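Putative aminooxidase (Propionibacterium acnes, PDB 2BA9) isomerises polyunsaturated fatty acids with a bound FAD, producing conjugated linoleic acid, as a member of the flavin-containing amine oxidoreductase family. Local coordinates at residues A[68-71]-A[72-75]; A[128-132]-A[133-137]; A[174-178]-A[179-183]; A[210-213]-A[214-218]. One frame throughout, in Å; residues are numbered along the deposited sequence.

Contact 1: residues A[68-71]-A[72-75]; sequences DTIQ and EIMD
The carboxylate oxygen OD1 of Asp75 takes a hydrogen bond from the side-chain amide of Gln71, one helical turn earlier, with NE2 to OD1 at 2.9 Å. The bond bends to 151° at the hydrogen. OD1 lies close to the amide plane of Gln71, but the donor reaches it from above the carboxylate plane. Amide and carboxylate are turned 32° against each other. Gln71 can make this bridge because CG is anti to the backbone N (chi1 -177°) and the chain then folds at chi2, which brings NE2 round over the next turn. The other end of the same amide meets the methionine: Gln71 OE1 is 3.7 Å from Met74 CE, and the two side chains cross at about a right angle.

Beneath these side chains the backbone bonds run in regular i to i+4 steps. Met74 N to Ile70 O is 2.9 Å, and Asp75 N to Gln71 O is 3.0 Å.

The buried side is largely apolar. Ile70 and Ile73 lie side by side and point the same way, with their CD1 methyls 3.7 Å apart. Ile73 also touches Phe209 and Leu212 of helix 204-215. The extended Glu72 side chain bonds through OE1 to Tyr24 OH of helix 16-28. At the start of the helix, Asp409 OD1 receives the N-H of Ile70. The pattern is that of an amphipathic alpha-helix, 68-77, with an i to i+4 Gln-Asp bridge on its outer side and isoleucines packed inward, the Ile70 side chain about 7 Å from the FAD.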
loop_
_atom_site.group_PDB
_atom_site.type_symbol
_atom_site.label_atom_id
_atom_site.label_comp_id
_atom_site.label_asym_id
_atom_site.label_seq_id
_atom_site.Cartn_x
_atom_site.Cartn_y
_atom_site.Cartn_z
ATOM N N ASP A 68 -8.176 -4.099 12.027
ATOM C CA ASP A 68 -9.376 -4.880 12.370
ATOM C C ASP A 68 -9.810 -5.851 11.265
ATOM O O ASP A 68 -10.114 -7.010 11.545
ATOM C CB ASP A 68 -10.539 -3.956 12.751
ATOM C CG ASP A 68 -10.365 -3.303 14.161
ATOM O OD1 ASP A 68 -9.681 -3.873 15.040
ATOM O OD2 ASP A 68 -10.938 -2.214 14.391
ATOM N N THR A 69 -9.821 -5.388 10.014
ATOM C CA THR A 69 -10.256 -6.241 8.898
ATOM C C THR A 69 -9.269 -7.392 8.676
ATOM O O THR A 69 -9.679 -8.530 8.474
ATOM C CB THR A 69 -10.460 -5.430 7.609
ATOM O OG1 THR A 69 -11.238 -4.257 7.911
ATOM C CG2 THR A 69 -11.183 -6.253 6.559
ATOM N N ILE A 70 -7.974 -7.108 8.755
ATOM C CA ILE A 70 -6.979 -8.184 8.669
ATOM C C ILE A 70 -7.154 -9.185 9.813
ATOM O O ILE A 70 -6.986 -10.382 9.600
ATOM C CB ILE A 70 -5.512 -7.676 8.618
ATOM C CG1 ILE A 70 -5.324 -6.687 7.449
ATOM C CG2 ILE A 70 -4.540 -8.866 8.483
ATOM C CD1 ILE A 70 -5.982 -7.128 6.106
ATOM N N GLN A 71 -7.529 -8.719 11.007
ATOM C CA GLN A 71 -7.846 -9.642 12.102
ATOM C C GLN A 71 -8.999 -10.569 11.728
ATOM O O GLN A 71 -8.950 -11.775 12.003
ATOM C CB GLN A 71 -8.184 -8.900 13.393
ATOM C CG GLN A 71 -8.461 -9.830 14.578
ATOM C CD GLN A 71 -7.292 -10.738 14.883
ATOM O OE1 GLN A 71 -6.226 -10.273 15.284
ATOM N NE2 GLN A 71 -7.480 -12.045 14.689
ATOM N N GLU A 72 -10.029 -10.017 11.096
ATOM C CA GLU A 72 -11.158 -10.834 10.609
ATOM C C GLU A 72 -10.724 -11.902 9.594
ATOM O O GLU A 72 -11.272 -13.025 9.573
ATOM C CB GLU A 72 -12.226 -9.953 9.975
ATOM C CG GLU A 72 -13.199 -9.338 10.955
ATOM C CD GLU A 72 -14.204 -8.454 10.255
ATOM O OE1 GLU A 72 -14.603 -8.784 9.119
ATOM O OE2 GLU A 72 -14.585 -7.419 10.836
ATOM N N ILE A 73 -9.756 -11.528 8.757
ATOM C CA ILE A 73 -9.185 -12.422 7.759
ATOM C C ILE A 73 -8.433 -13.555 8.437
ATOM O O ILE A 73 -8.628 -14.715 8.074
ATOM C CB ILE A 73 -8.252 -11.672 6.758
ATOM C CG1 ILE A 73 -9.063 -10.712 5.884
ATOM C CG2 ILE A 73 -7.501 -12.655 5.871
ATOM C CD1 ILE A 73 -8.215 -9.833 4.962
ATOM N N MET A 74 -7.596 -13.238 9.434
ATOM C CA MET A 74 -6.877 -14.277 10.198
ATOM C C MET A 74 -7.838 -15.233 10.948
ATOM O O MET A 74 -7.551 -16.427 11.079
ATOM C CB MET A 74 -5.880 -13.651 11.194
ATOM C CG MET A 74 -4.697 -12.922 10.554
ATOM S SD MET A 74 -3.419 -12.437 11.750
ATOM C CE MET A 74 -4.097 -10.898 12.369
ATOM N N ASP A 75 -8.960 -14.710 11.449
ATOM C CA ASP A 75 -9.958 -15.539 12.140
ATOM C C ASP A 75 -10.462 -16.619 11.185
ATOM O O ASP A 75 -10.679 -17.777 11.569
ATOM C CB ASP A 75 -11.176 -14.731 12.602
ATOM C CG ASP A 75 -10.858 -13.697 13.665
ATOM O OD1 ASP A 75 -9.798 -13.770 14.328
ATOM O OD2 ASP A 75 -11.708 -12.798 13.836
#

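Contact 2: residues A[128-132]-A[133-137]; sequences YDANG and HYNKV
Gly132 lies between the rings of His133 and Tyr134, and this is the tight part of the turn. His133 CD2 packs 3.3 Å from Gly132 C. The imidazole is pinned from outside: ND1 bonds to Tyr379 OH, NE2 to Ser404 O, and the ring stacks on Tyr384. The Tyr134 ring comes obliquely to Gly132 CA and to the carbonyl of Asn131, with CE2 3.7 Å from Asn131 O. Tyr134 CG sits between the backbone N and the carbonyl carbon (chi1 47°), which swings the ring back over the preceding residues.

The looser side is filled by water, and no direct hydrogen bond joins the two halves. Water 1 bridges Asn131 OD1 to Tyr134 OH, accepting from the hydroxyl at 2.6 Å, in the plane of the ring. Water 2 lies within bonding distance of three acceptors, Asn131 O, Tyr134 OH and Asn135 OD1, and can serve two of them at a time. Water 3 takes the N-H of Asn135 at 2.9 Å from N and lies over one face of the Tyr134 ring. Water 4 reaches Asn135 O at 2.7 Å. The bonds of both these waters to Gly132 O are weak.

The amide of Asn131 is held through ND2 by Glu410, a sodium ligand, so Asn131 lies in the second shell of the metal. The two halves are thus joined to each other through water, while Asn131 and His133 are anchored by other parts of the protein.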
loop_
_atom_site.group_PDB
_atom_site.type_symbol
_atom_site.label_atom_id
_atom_site.label_comp_id
_atom_site.label_asym_id
_atom_site.label_seq_id
_atom_site.Cartn_x
_atom_site.Cartn_y
_atom_site.Cartn_z
ATOM N N TYR A 128 -11.387 12.563 9.550
ATOM C CA TYR A 128 -10.197 12.355 8.709
ATOM C C TYR A 128 -9.783 10.880 8.533
ATOM O O TYR A 128 -9.259 10.493 7.471
ATOM C CB TYR A 128 -9.003 13.144 9.294
ATOM C CG TYR A 128 -8.314 12.444 10.461
ATOM C CD1 TYR A 128 -7.192 11.668 10.249
ATOM C CD2 TYR A 128 -8.793 12.551 11.768
ATOM C CE1 TYR A 128 -6.553 11.027 11.291
ATOM C CE2 TYR A 128 -8.154 11.897 12.832
ATOM C CZ TYR A 128 -7.032 11.140 12.576
ATOM O OH TYR A 128 -6.372 10.473 13.596
ATOM N N ASP A 129 -10.008 10.075 9.574
ATOM C CA ASP A 129 -9.482 8.711 9.630
ATOM C C ASP A 129 -10.392 7.642 9.053
ATOM O O ASP A 129 -10.016 6.479 9.026
ATOM C CB ASP A 129 -9.064 8.338 11.054
ATOM C CG ASP A 129 -10.179 8.493 12.072
ATOM O OD1 ASP A 129 -11.209 9.127 11.772
ATOM O OD2 ASP A 129 -9.998 7.989 13.195
ATOM N N ALA A 130 -11.567 8.033 8.564
ATOM C CA ALA A 130 -12.470 7.095 7.897
ATOM C C ALA A 130 -11.786 6.427 6.667
ATOM O O ALA A 130 -10.988 7.049 5.933
ATOM C CB ALA A 130 -13.772 7.798 7.492
ATOM N N ASN A 131 -12.081 5.147 6.480
ATOM C CA ASN A 131 -11.587 4.409 5.336
ATOM C C ASN A 131 -12.235 4.967 4.066
ATOM O O ASN A 131 -13.406 5.348 4.069
ATOM C CB ASN A 131 -11.881 2.914 5.523
ATOM C CG ASN A 131 -11.498 2.082 4.324
ATOM O OD1 ASN A 131 -12.345 1.778 3.497
ATOM N ND2 ASN A 131 -10.217 1.713 4.219
ATOM N N GLY A 132 -11.459 5.052 2.994
ATOM C CA GLY A 132 -11.954 5.604 1.731
ATOM C C GLY A 132 -12.092 7.116 1.798
ATOM O O GLY A 132 -11.756 7.725 2.820
ATOM N N HIS A 133 -12.570 7.711 0.707
ATOM C CA HIS A 133 -12.650 9.168 0.569
ATOM C C HIS A 133 -14.057 9.667 0.198
ATOM O O HIS A 133 -14.251 10.866 -0.058
ATOM C CB HIS A 133 -11.621 9.654 -0.475
ATOM C CG HIS A 133 -10.212 9.212 -0.195
ATOM N ND1 HIS A 133 -9.218 10.082 0.200
ATOM C CD2 HIS A 133 -9.632 7.992 -0.265
ATOM C CE1 HIS A 133 -8.089 9.420 0.365
ATOM N NE2 HIS A 133 -8.315 8.145 0.098
ATOM N N TYR A 134 -15.034 8.755 0.204
ATOM C CA TYR A 134 -16.427 9.047 -0.174
ATOM C C TYR A 134 -17.104 9.972 0.844
ATOM O O TYR A 134 -18.047 10.702 0.503
ATOM C CB TYR A 134 -17.246 7.744 -0.393
ATOM C CG TYR A 134 -17.099 6.679 0.683
ATOM C CD1 TYR A 134 -17.884 6.719 1.806
ATOM C CD2 TYR A 134 -16.159 5.644 0.572
ATOM C CE1 TYR A 134 -17.767 5.780 2.797
ATOM C CE2 TYR A 134 -16.026 4.680 1.573
ATOM C CZ TYR A 134 -16.841 4.764 2.686
ATOM O OH TYR A 134 -16.771 3.866 3.713
ATOM N N ASN A 135 -16.620 9.934 2.085
ATOM C CA ASN A 135 -16.934 10.965 3.061
ATOM C C ASN A 135 -15.922 12.097 2.872
ATOM O O ASN A 135 -14.736 11.948 3.197
ATOM C CB ASN A 135 -16.896 10.421 4.493
ATOM C CG ASN A 135 -17.743 9.154 4.675
ATOM O OD1 ASN A 135 -17.208 8.064 4.906
ATOM N ND2 ASN A 135 -19.064 9.297 4.586
ATOM N N LYS A 136 -16.386 13.211 2.311
ATOM C CA LYS A 136 -15.510 14.325 1.919
ATOM C C LYS A 136 -14.769 14.912 3.128
ATOM O O LYS A 136 -15.386 15.327 4.122
ATOM C CB LYS A 136 -16.338 15.406 1.213
ATOM C CG LYS A 136 -15.550 16.523 0.504
ATOM C CD LYS A 136 -16.489 17.744 0.216
ATOM C CE LYS A 136 -15.759 18.920 -0.423
ATOM N NZ LYS A 136 -16.620 20.165 -0.606
ATOM N N VAL A 137 -13.446 14.959 3.035
ATOM C CA VAL A 137 -12.617 15.416 4.150
ATOM C C VAL A 137 -12.540 16.939 4.194
ATOM O O VAL A 137 -12.781 17.618 3.198
ATOM C CB VAL A 137 -11.187 14.823 4.092
ATOM C CG1 VAL A 137 -11.236 13.280 4.056
ATOM C CG2 VAL A 137 -10.415 15.369 2.882
HETATM O O HOH W 1 -15.133 1.941 3.221
HETATM O O HOH W 2 -15.775 5.297 5.711
HETATM O O HOH W 3 -14.724 8.393 3.645
HETATM O O HOH W 4 -12.974 10.353 4.445
#

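Contact 3: residues A[174-178]-A[179-183]; sequences DNVPA and AYVLK. With NA (sodium ion), chain B.
Leu182 N donates to Ala178 O at 3.0 Å, a nearly straight i to i+4 bond of 162° in the first turn. It arrives nearly along the C=O axis. From the preceding carbonyl, Pro177 O takes a bond from Tyr180 N at 3.2 Å. That bond is more bent, and its donor stands above the carbonyl plane. Pro177 is the N-cap residue, so its carbonyl marks where the chain turns into helix 178-184.

At the far end of the segment the carbonyl of Lys183 binds the sodium ion, with Lys183 O 2.5 Å from the metal. Three waters and Glu410 OE2 also bind the ion. The amine of Lys183 goes another way, to the carbonyls of Tyr128 and Ala130.

The packing is apolar. Pro177 and Tyr180 lie side by side and point the same way. Pro177 CD meets the Tyr180 ring at its edge, in the plane, 3.7 Å from CD2. With CG beside the backbone N (chi1 -64°), the ring is laid back along the proline. Val176 CG1 reaches Val181 CG2 at 4.3 Å, and Ala178 CB lies 4.4 Å from Leu182 CD1. Phe145 touches both Val181 and Leu182. The Tyr180 hydroxyl, at the end of this buried ring, bonds to Tyr384 OH and to Val374 N. The chemistry implies a helix N-capped by Pro177 whose Lys183 carbonyl oxygen suits a hard cation, while the probably charged amine is bonded by two carbonyls.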
loop_
_atom_site.group_PDB
_atom_site.type_symbol
_atom_site.label_atom_id
_atom_site.label_comp_id
_atom_site.label_asym_id
_atom_site.label_seq_id
_atom_site.Cartn_x
_atom_site.Cartn_y
_atom_site.Cartn_z
ATOM N N ASP A 174 5.994 17.051 0.628
ATOM C CA ASP A 174 5.926 18.290 -0.150
ATOM C C ASP A 174 4.790 18.272 -1.205
ATOM O O ASP A 174 4.367 19.325 -1.675
ATOM C CB ASP A 174 7.279 18.580 -0.820
ATOM C CG ASP A 174 7.660 17.523 -1.861
ATOM O OD1 ASP A 174 8.375 16.565 -1.489
ATOM O OD2 ASP A 174 7.249 17.652 -3.040
ATOM N N ASN A 175 4.314 17.077 -1.570
ATOM C CA ASN A 175 3.266 16.936 -2.573
ATOM C C ASN A 175 2.116 15.956 -2.255
ATOM O O ASN A 175 0.992 16.194 -2.663
ATOM C CB ASN A 175 3.898 16.576 -3.916
ATOM C CG ASN A 175 4.587 15.236 -3.892
ATOM O OD1 ASN A 175 3.990 14.236 -4.243
ATOM N ND2 ASN A 175 5.841 15.207 -3.474
ATOM N N VAL A 176 2.368 14.865 -1.539
ATOM C CA VAL A 176 1.300 13.872 -1.277
ATOM C C VAL A 176 0.250 14.449 -0.332
ATOM O O VAL A 176 0.594 14.891 0.767
ATOM C CB VAL A 176 1.844 12.580 -0.668
ATOM C CG1 VAL A 176 0.700 11.718 -0.103
ATOM C CG2 VAL A 176 2.652 11.807 -1.679
ATOM N N PRO A 177 -1.031 14.463 -0.750
ATOM C CA PRO A 177 -2.085 15.064 0.075
ATOM C C PRO A 177 -2.277 14.473 1.481
ATOM O O PRO A 177 -2.200 13.243 1.659
ATOM C CB PRO A 177 -3.355 14.836 -0.765
ATOM C CG PRO A 177 -2.867 14.691 -2.169
ATOM C CD PRO A 177 -1.562 13.986 -2.048
ATOM N N ALA A 178 -2.587 15.355 2.443
ATOM C CA ALA A 178 -2.751 14.982 3.862
ATOM C C ALA A 178 -3.707 13.802 4.094
ATOM O O ALA A 178 -3.453 12.956 4.959
ATOM C CB ALA A 178 -3.204 16.193 4.684
ATOM N N ALA A 179 -4.783 13.749 3.316
ATOM C CA ALA A 179 -5.826 12.706 3.446
ATOM C C ALA A 179 -5.296 11.272 3.335
ATOM O O ALA A 179 -5.783 10.358 4.005
ATOM C CB ALA A 179 -6.887 12.917 2.402
ATOM N N TYR A 180 -4.329 11.061 2.461
ATOM C CA TYR A 180 -3.711 9.747 2.352
ATOM C C TYR A 180 -2.905 9.447 3.612
ATOM O O TYR A 180 -3.042 8.376 4.198
ATOM C CB TYR A 180 -2.826 9.663 1.103
ATOM C CG TYR A 180 -3.593 9.814 -0.185
ATOM C CD1 TYR A 180 -4.511 8.844 -0.591
ATOM C CD2 TYR A 180 -3.403 10.922 -1.001
ATOM C CE1 TYR A 180 -5.223 8.974 -1.773
ATOM C CE2 TYR A 180 -4.103 11.062 -2.196
ATOM C CZ TYR A 180 -5.020 10.091 -2.580
ATOM O OH TYR A 180 -5.717 10.241 -3.777
ATOM N N VAL A 181 -2.101 10.412 4.048
ATOM C CA VAL A 181 -1.154 10.185 5.148
ATOM C C VAL A 181 -1.909 9.778 6.404
ATOM O O VAL A 181 -1.563 8.777 7.042
ATOM C CB VAL A 181 -0.299 11.445 5.460
ATOM C CG1 VAL A 181 0.650 11.186 6.679
ATOM C CG2 VAL A 181 0.479 11.911 4.185
ATOM N N LEU A 182 -2.952 10.557 6.715
ATOM C CA LEU A 182 -3.659 10.466 7.983
ATOM C C LEU A 182 -4.728 9.354 8.037
ATOM O O LEU A 182 -5.182 8.981 9.128
ATOM C CB LEU A 182 -4.222 11.842 8.353
ATOM C CG LEU A 182 -3.107 12.854 8.692
ATOM C CD1 LEU A 182 -3.601 14.297 8.681
ATOM C CD2 LEU A 182 -2.479 12.504 10.053
ATOM N N LYS A 183 -5.099 8.817 6.875
ATOM C CA LYS A 183 -5.933 7.609 6.789
ATOM C C LYS A 183 -5.120 6.338 7.057
ATOM O O LYS A 183 -5.646 5.380 7.623
ATOM C CB LYS A 183 -6.666 7.523 5.434
ATOM C CG LYS A 183 -7.839 8.499 5.346
ATOM C CD LYS A 183 -8.603 8.438 4.026
ATOM C CE LYS A 183 -9.604 9.574 3.939
ATOM N NZ LYS A 183 -10.603 9.584 5.070
HETATM NA NA NA B . -7.216 3.796 8.769
HETATM O O HOH W 5 -5.115 3.486 9.751
HETATM O O HOH W 6 -8.888 4.583 7.221
HETATM O O HOH W 7 -7.509 5.426 10.100
#

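Contact 4: residues A[210-213]-A[214-218]; sequences EHLN and ATLEH
Thr215 turns its side chain back on Leu212. Its CB lies 3.6 Å from Leu212 O. From there OG1 drops onto the same oxygen and donates a hydrogen bond at 2.6 Å. This is possible because OG1 sits between the backbone N and the carbonyl carbon (chi1 69°). OG1 also brushes Leu212 CD1 at 3.7 Å, and it takes a bond from Arg76 NE. The methyl, CG2, goes to the other side and rests 3.2 Å from His211 O.

Leu212 O has a second, weak donor in Leu216 N. The sounder bond of that N-H goes to Asn213 O, at 3.1 Å, from well above the carbonyl plane. The i to i+4 pattern thus gives way to an i to i+3 bond near the end of helix 204-215. Leu216 CD2 packs 4.4 Å from Leu212 CD1, and Leu216 crosses Asn213 at about a right angle. Asn213 OD1 accepts from Ala220 N, beyond the turn.

Leu212 is buried against Leu19 and Met23 of helix 16-28 and also touches Arg76 and Thr77 of helix 68-77. Leu216 touches Tyr33 and Ile35 of strand 33-36, at the border of the parallel sheet.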
loop_
_atom_site.group_PDB
_atom_site.type_symbol
_atom_site.label_atom_id
_atom_site.label_comp_id
_atom_site.label_asym_id
_atom_site.label_seq_id
_atom_site.Cartn_x
_atom_site.Cartn_y
_atom_site.Cartn_z
ATOM N N GLU A 210 -2.812 -16.367 0.759
ATOM C CA GLU A 210 -2.828 -17.691 0.145
ATOM C C GLU A 210 -3.882 -18.548 0.846
ATOM O O GLU A 210 -4.726 -19.159 0.196
ATOM C CB GLU A 210 -1.439 -18.336 0.191
ATOM C CG GLU A 210 -0.455 -17.646 -0.723
ATOM C CD GLU A 210 0.975 -18.151 -0.585
ATOM O OE1 GLU A 210 1.439 -18.487 0.532
ATOM O OE2 GLU A 210 1.658 -18.163 -1.616
ATOM N N HIS A 211 -3.887 -18.531 2.175
ATOM C CA HIS A 211 -4.853 -19.322 2.932
ATOM C C HIS A 211 -6.290 -18.794 2.814
ATOM O O HIS A 211 -7.232 -19.575 2.746
ATOM C CB HIS A 211 -4.451 -19.388 4.391
ATOM C CG HIS A 211 -3.074 -19.920 4.609
ATOM N ND1 HIS A 211 -2.330 -19.608 5.724
ATOM C CD2 HIS A 211 -2.290 -20.716 3.840
ATOM C CE1 HIS A 211 -1.157 -20.210 5.646
ATOM N NE2 HIS A 211 -1.107 -20.884 4.510
ATOM N N LEU A 212 -6.459 -17.476 2.786
ATOM C CA LEU A 212 -7.776 -16.897 2.553
ATOM C C LEU A 212 -8.385 -17.417 1.244
ATOM O O LEU A 212 -9.565 -17.788 1.200
ATOM C CB LEU A 212 -7.713 -15.361 2.520
ATOM C CG LEU A 212 -9.025 -14.624 2.184
ATOM C CD1 LEU A 212 -10.172 -14.978 3.174
ATOM C CD2 LEU A 212 -8.782 -13.128 2.136
ATOM N N ASN A 213 -7.574 -17.394 0.195
ATOM C CA ASN A 213 -7.933 -17.920 -1.115
ATOM C C ASN A 213 -8.435 -19.346 -0.996
ATOM O O ASN A 213 -9.506 -19.675 -1.496
ATOM C CB ASN A 213 -6.708 -17.863 -2.051
ATOM C CG ASN A 213 -7.042 -18.188 -3.508
ATOM O OD1 ASN A 213 -7.943 -17.588 -4.088
ATOM N ND2 ASN A 213 -6.283 -19.114 -4.110
ATOM N N ALA A 214 -7.664 -20.183 -0.299
ATOM C CA ALA A 214 -8.055 -21.561 -0.029
ATOM C C ALA A 214 -9.419 -21.672 0.661
ATOM O O ALA A 214 -10.203 -22.533 0.322
ATOM C CB ALA A 214 -6.980 -22.272 0.791
ATOM N N THR A 215 -9.718 -20.786 1.604
ATOM C CA THR A 215 -10.999 -20.861 2.335
ATOM C C THR A 215 -12.215 -20.408 1.512
ATOM O O THR A 215 -13.361 -20.658 1.902
ATOM C CB THR A 215 -10.966 -20.016 3.627
ATOM O OG1 THR A 215 -10.930 -18.632 3.279
ATOM C CG2 THR A 215 -9.755 -20.368 4.483
ATOM N N LEU A 216 -11.971 -19.717 0.401
ATOM C CA LEU A 216 -13.041 -19.228 -0.474
ATOM C C LEU A 216 -13.776 -20.365 -1.179
ATOM O O LEU A 216 -13.166 -21.363 -1.576
ATOM C CB LEU A 216 -12.481 -18.294 -1.563
ATOM C CG LEU A 216 -11.817 -17.006 -1.085
ATOM C CD1 LEU A 216 -11.392 -16.154 -2.273
ATOM C CD2 LEU A 216 -12.758 -16.239 -0.132
ATOM N N GLU A 217 -15.084 -20.168 -1.346
ATOM C CA GLU A 217 -15.948 -21.030 -2.145
ATOM C C GLU A 217 -15.412 -21.104 -3.580
ATOM O O GLU A 217 -15.395 -22.177 -4.175
ATOM C CB GLU A 217 -17.394 -20.477 -2.119
ATOM C CG GLU A 217 -18.492 -21.399 -2.651
ATOM C CD GLU A 217 -19.881 -20.743 -2.610
ATOM O OE1 GLU A 217 -20.139 -19.916 -1.709
ATOM O OE2 GLU A 217 -20.723 -21.059 -3.477
ATOM N N HIS A 218 -14.958 -19.968 -4.116
ATOM C CA HIS A 218 -14.321 -19.925 -5.435
ATOM C C HIS A 218 -12.953 -19.232 -5.369
ATOM O O HIS A 218 -12.851 -18.009 -5.518
ATOM C CB HIS A 218 -15.219 -19.213 -6.458
ATOM C CG HIS A 218 -16.622 -19.722 -6.490
ATOM N ND1 HIS A 218 -17.001 -20.810 -7.244
ATOM C CD2 HIS A 218 -17.741 -19.288 -5.863
ATOM C CE1 HIS A 218 -18.294 -21.031 -7.073
ATOM N NE2 HIS A 218 -18.766 -20.121 -6.241
#

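How the contacts relate
The four contacts come in the order 1 to 4 along the chain, without overlap, and all belong to the amine oxidoreductase region. They form two pairs. Contacts 1 and 4, with centres 14 Å apart, touch where helices 68-77 and 204-215 pack together. Both helices also touch helix 16-28, and Ile70 of contact 1 lies about 7 Å from the FAD, consistent with a place beside the Rossmann-type FAD-binding part. Contacts 2 and 3, with centres 12 Å apart, touch near the sodium ion through the Lys183 side chain. Contacts 3 and 4 lie on opposite sides of the chain's centre, 33 Å between centres. Helix 408-423 touches contacts 1 and 2 and supplies Glu410 to the metal, linking the two regions.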